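Local coordinates for protein acyl-homoserine-lactone synthase (Mesorhizobium sp. ORS 3359, PDB 6WNS) that catalyses, as a coenzyme A-dependent acyl-homoserine lactone synthase, the formation of an acyl-homoserine lactone of the kind used as a quorum-sensing signal, at residues K17-E20 with R21-R24; I25-I29 with Y30-R34. All blocks are in the same frame, centred on the assembly; numbering follows the deposited sequence.

Contact 1 (K17-E20 with R21-R24); sequences KVLE and RYFR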
# COMPACT_ATOMS: atom_id res chain seq x y z
N LYS A 17 17.14 10.69 1.18
CA LYS A 17 17.69 10.05 -0.04
C LYS A 17 16.78 8.90 -0.43
O LYS A 17 16.51 8.76 -1.62
CB LYS A 17 19.18 9.69 0.18
CG LYS A 17 20.09 10.90 0.04
CD LYS A 17 21.58 10.55 0.03
CE LYS A 17 22.16 10.36 1.41
NZ LYS A 17 23.43 9.59 1.34
N VAL A 18 16.25 8.14 0.54
CA VAL A 18 15.33 7.02 0.23
C VAL A 18 14.10 7.66 -0.44
O VAL A 18 13.56 7.07 -1.45
CB VAL A 18 14.99 6.19 1.49
CG1 VAL A 18 13.79 5.28 1.30
CG2 VAL A 18 16.20 5.38 1.97
N LEU A 19 13.56 8.73 0.12
CA LEU A 19 12.32 9.30 -0.48
C LEU A 19 12.58 9.82 -1.93
O LEU A 19 11.69 9.67 -2.78
CB LEU A 19 11.72 10.37 0.44
CG LEU A 19 10.97 9.87 1.70
CD1 LEU A 19 10.79 10.97 2.74
CD2 LEU A 19 9.62 9.21 1.39
N GLU A 20 13.70 10.47 -2.16
CA GLU A 20 14.09 10.98 -3.51
C GLU A 20 14.14 9.79 -4.46
O GLU A 20 13.48 9.90 -5.49
CB GLU A 20 15.37 11.83 -3.40
CG GLU A 20 14.97 13.21 -2.97
CD GLU A 20 16.00 14.11 -2.36
OE1 GLU A 20 17.20 13.79 -2.46
OE2 GLU A 20 15.57 15.16 -1.82
N ARG A 21 14.75 8.65 -4.06
CA ARG A 21 14.77 7.44 -4.92
C ARG A 21 13.34 6.92 -5.08
O ARG A 21 13.00 6.50 -6.16
CB ARG A 21 15.73 6.39 -4.35
CG ARG A 21 17.19 6.82 -4.49
CD ARG A 21 18.18 5.69 -4.31
NE ARG A 21 17.94 4.90 -3.11
CZ ARG A 21 18.42 5.19 -1.90
NH1 ARG A 21 19.16 6.28 -1.70
NH2 ARG A 21 18.14 4.35 -0.90
N TYR A 22 12.55 6.94 -4.00
CA TYR A 22 11.18 6.41 -4.01
C TYR A 22 10.35 7.19 -5.07
O TYR A 22 9.65 6.54 -5.87
CB TYR A 22 10.60 6.55 -2.59
CG TYR A 22 9.11 6.34 -2.54
CD1 TYR A 22 8.57 5.08 -2.76
CD2 TYR A 22 8.22 7.39 -2.30
CE1 TYR A 22 7.21 4.87 -2.83
CE2 TYR A 22 6.85 7.17 -2.27
CZ TYR A 22 6.33 5.89 -2.46
OH TYR A 22 4.98 5.72 -2.46
N PHE A 23 10.41 8.52 -5.09
CA PHE A 23 9.62 9.32 -6.06
C PHE A 23 10.12 9.12 -7.50
O PHE A 23 9.36 9.19 -8.48
CB PHE A 23 9.56 10.77 -5.63
CG PHE A 23 8.58 10.92 -4.50
CD1 PHE A 23 9.01 11.23 -3.22
CD2 PHE A 23 7.23 10.77 -4.72
CE1 PHE A 23 8.11 11.36 -2.16
CE2 PHE A 23 6.33 10.91 -3.67
CZ PHE A 23 6.77 11.17 -2.39
N ARG A 24 11.39 8.80 -7.67
CA ARG A 24 11.98 8.48 -9.00
C ARG A 24 11.47 7.13 -9.44
O ARG A 24 11.16 6.96 -10.63
CB ARG A 24 13.52 8.52 -8.93
CG ARG A 24 14.07 9.91 -8.65
CD ARG A 24 15.52 10.17 -9.12
NE ARG A 24 16.32 11.10 -8.31
CZ ARG A 24 15.91 12.15 -7.57
NH1 ARG A 24 14.62 12.49 -7.49
NH2 ARG A 24 16.80 12.87 -6.88

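Contact 2 (I25-I29 with Y30-R34); sequences IRYDI and YVKQR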
# COMPACT_ATOMS: atom_id res chain seq x y z
N ILE A 25 11.45 6.16 -8.52
CA ILE A 25 10.91 4.81 -8.77
C ILE A 25 9.45 4.89 -9.21
O ILE A 25 9.04 4.17 -10.17
CB ILE A 25 11.15 3.93 -7.53
CG1 ILE A 25 12.63 3.56 -7.43
CG2 ILE A 25 10.27 2.71 -7.60
CD1 ILE A 25 12.99 2.82 -6.14
N ARG A 26 8.66 5.72 -8.57
CA ARG A 26 7.24 5.92 -8.99
C ARG A 26 7.15 6.43 -10.42
O ARG A 26 6.21 6.04 -11.19
CB ARG A 26 6.59 6.84 -7.95
CG ARG A 26 6.29 6.00 -6.72
CD ARG A 26 5.62 6.72 -5.63
NE ARG A 26 4.41 7.41 -6.11
CZ ARG A 26 3.70 8.18 -5.31
NH1 ARG A 26 3.88 8.12 -4.01
NH2 ARG A 26 2.80 8.99 -5.81
N TYR A 27 8.10 7.25 -10.84
CA TYR A 27 8.18 7.66 -12.26
C TYR A 27 8.41 6.42 -13.12
O TYR A 27 7.64 6.20 -14.06
CB TYR A 27 9.25 8.71 -12.48
CG TYR A 27 9.66 8.80 -13.90
CD1 TYR A 27 8.91 9.58 -14.75
CD2 TYR A 27 10.73 8.08 -14.42
CE1 TYR A 27 9.23 9.71 -16.08
CE2 TYR A 27 11.08 8.20 -15.76
CZ TYR A 27 10.31 9.00 -16.59
OH TYR A 27 10.56 9.20 -17.92
N ASP A 28 9.36 5.57 -12.74
CA ASP A 28 9.69 4.35 -13.54
C ASP A 28 8.45 3.44 -13.65
O ASP A 28 8.18 2.90 -14.74
CB ASP A 28 10.86 3.60 -12.96
CG ASP A 28 12.17 4.38 -12.95
OD1 ASP A 28 12.38 5.21 -13.83
OD2 ASP A 28 12.94 4.19 -12.01
N ILE A 29 7.69 3.30 -12.58
CA ILE A 29 6.59 2.32 -12.47
C ILE A 29 5.33 2.89 -13.09
O ILE A 29 4.67 2.16 -13.85
CB ILE A 29 6.34 1.97 -11.01
CG1 ILE A 29 7.44 1.09 -10.44
CG2 ILE A 29 4.96 1.33 -10.81
CD1 ILE A 29 7.30 0.95 -8.94
N TYR A 30 4.95 4.10 -12.69
CA TYR A 30 3.59 4.61 -12.95
C TYR A 30 3.58 5.45 -14.21
O TYR A 30 2.52 5.44 -14.89
CB TYR A 30 3.03 5.40 -11.75
CG TYR A 30 2.82 4.53 -10.56
CD1 TYR A 30 3.78 4.43 -9.57
CD2 TYR A 30 1.70 3.70 -10.46
CE1 TYR A 30 3.60 3.59 -8.48
CE2 TYR A 30 1.52 2.83 -9.39
CZ TYR A 30 2.49 2.76 -8.42
OH TYR A 30 2.32 1.92 -7.36
N VAL A 31 4.60 6.31 -14.42
CA VAL A 31 4.56 7.23 -15.59
C VAL A 31 5.08 6.46 -16.81
O VAL A 31 4.37 6.56 -17.86
CB VAL A 31 5.30 8.56 -15.34
CG1 VAL A 31 5.51 9.38 -16.59
CG2 VAL A 31 4.50 9.36 -14.28
N LYS A 32 6.21 5.73 -16.66
CA LYS A 32 6.98 5.17 -17.80
C LYS A 32 6.17 4.00 -18.35
O LYS A 32 6.19 3.76 -19.56
CB LYS A 32 8.43 4.89 -17.37
CG LYS A 32 9.51 5.02 -18.43
CD LYS A 32 10.90 4.62 -17.97
CE LYS A 32 11.17 3.13 -18.10
NZ LYS A 32 11.74 2.57 -16.84
N GLN A 33 5.33 3.35 -17.56
CA GLN A 33 4.45 2.32 -18.19
C GLN A 33 2.97 2.76 -18.28
O GLN A 33 2.11 1.89 -18.60
CB GLN A 33 4.72 0.99 -17.50
CG GLN A 33 3.98 0.82 -16.21
CD GLN A 33 4.75 -0.17 -15.38
OE1 GLN A 33 4.20 -0.82 -14.49
NE2 GLN A 33 6.04 -0.30 -15.67
N ARG A 34 2.72 4.07 -18.16
CA ARG A 34 1.49 4.79 -18.55
C ARG A 34 0.28 4.13 -17.90
O ARG A 34 -0.71 3.81 -18.58
CB ARG A 34 1.39 4.89 -20.08
CG ARG A 34 2.46 5.80 -20.65
CD ARG A 34 2.10 6.27 -22.03
NE ARG A 34 1.83 5.14 -22.92
CZ ARG A 34 2.72 4.57 -23.75
NH1 ARG A 34 3.98 4.98 -23.78
NH2 ARG A 34 2.34 3.59 -24.55

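Contact 1 (K17-E20 with R21-R24)
Lys17, Val18, Leu19 and Glu20 offer their carbonyls in turn to the amides of Arg21, Tyr22, Phe23 and Arg24, four i to i+4 bonds of a regular alpha-helix that run from 2.7 Å (Tyr22 N to Val18 O) to 3.2 Å (Arg24 N to Glu20 O). Arg21, bent at chi3 (-50°), folds its guanidinium back along the helix, one face set over Lys17 O and Val18 CA. Its NH2 reaches Val18 CG2 at 3.6 Å and also makes a weak hydrogen bond to Gly65 O. Leu19 CD2 reaches the rims of two rings, 4.3 Å from Tyr22 CD2 and 4.4 Å from Phe23 CE1. Tyr22 CD2 in turn sits over the centre of one face of the Phe23 ring. Strand 56-60 receives this side of the helix: Val18 and Tyr22 pack on Leu59, Leu19 and Phe23 on Tyr57, while the Tyr22 hydroxyl is hydrogen-bonded to Arg26 NH1. On the exposed side Arg24 lays a guanidinium face over Glu20 O; Glu20 OE1 stands 4.5 Å from Arg24 NH2, well out of the guanidinium plane. Backbone bonds and apolar packing therefore define these two turns, whereas Glu20 and Arg24 probably add only a mild, undirected attraction.

Contact 2 (I25-I29 with Y30-R34)
Ile29 and Tyr30, neighbours in sequence, run side by side and point the same way, the methyl of one resting on the ring of the other. From CB outward, Tyr30 can be followed atom by atom. CB lies 3.3 Å from Arg26 O, which also accepts Tyr30 N at 2.8 Å. With CG anti to the carbonyl carbon (chi1 -65°), the ring turns back over the preceding turn; CD1 comes near both Arg26 O, at the ring edge, and Ile29 CG2. CE1 touches the same methyl and also Arg26 CG, the latter at 4.0 Å. CZ too lies near Ile29 CG2, so that the methyl stands over the middle of the ring, 3.5 Å from the centroid and 13° off the normal, a CH-pi contact. Arg105 makes a cation-pi contact with this ring, and the Arg26 guanidinium, turned 81° from the ring plane, is committed to salt bridges with Glu46 and Asp51.

Here helix 16-31 comes to its end. Tyr27 O takes two amides, Lys32 N in a wider pi-type turn at 3.0 Å and Val31 N weakly. A type I turn from Val31 to Arg34 follows, and Arg34, with positive phi, is the C-prime residue of a Schellman motif: its N bonds Val31 O, while Arg35 N reaches back to Tyr30 O.

Around the helix, the Tyr27 side chain sets out away from 30-34, CG anti to the backbone N, but its ring end comes back to Val31, with Tyr27 CE1 3.8 Å from Val31 CG1. Asp28 and Lys32 lie alongside each other, but Asp28 OD1 and Lys32 NZ remain 4.1 Å apart, beyond a salt bridge; Gln33 OE1 bonds Arg35 NH2.

Contacts 1 and 2 follow each other without a gap, their centres about 13 Å apart, and both belong to helix 16-31, the first long helix of the chain. Contact 1 takes the early turns, contact 2 the late turns and the exit into the loop beyond. The helix packs against the mixed seven-stranded sheet of this Acetyltrans-clan fold, contact 1 meeting strand 56-60 and contact 2 the central strand 100-108, so a single helix joins the early part of the chain to the middle of the sheet. The backbone of Phe23 is hydrogen-bonded to Glu46, and its side chain touches Asp51; the 46-51 region thus meets both halves of the helix.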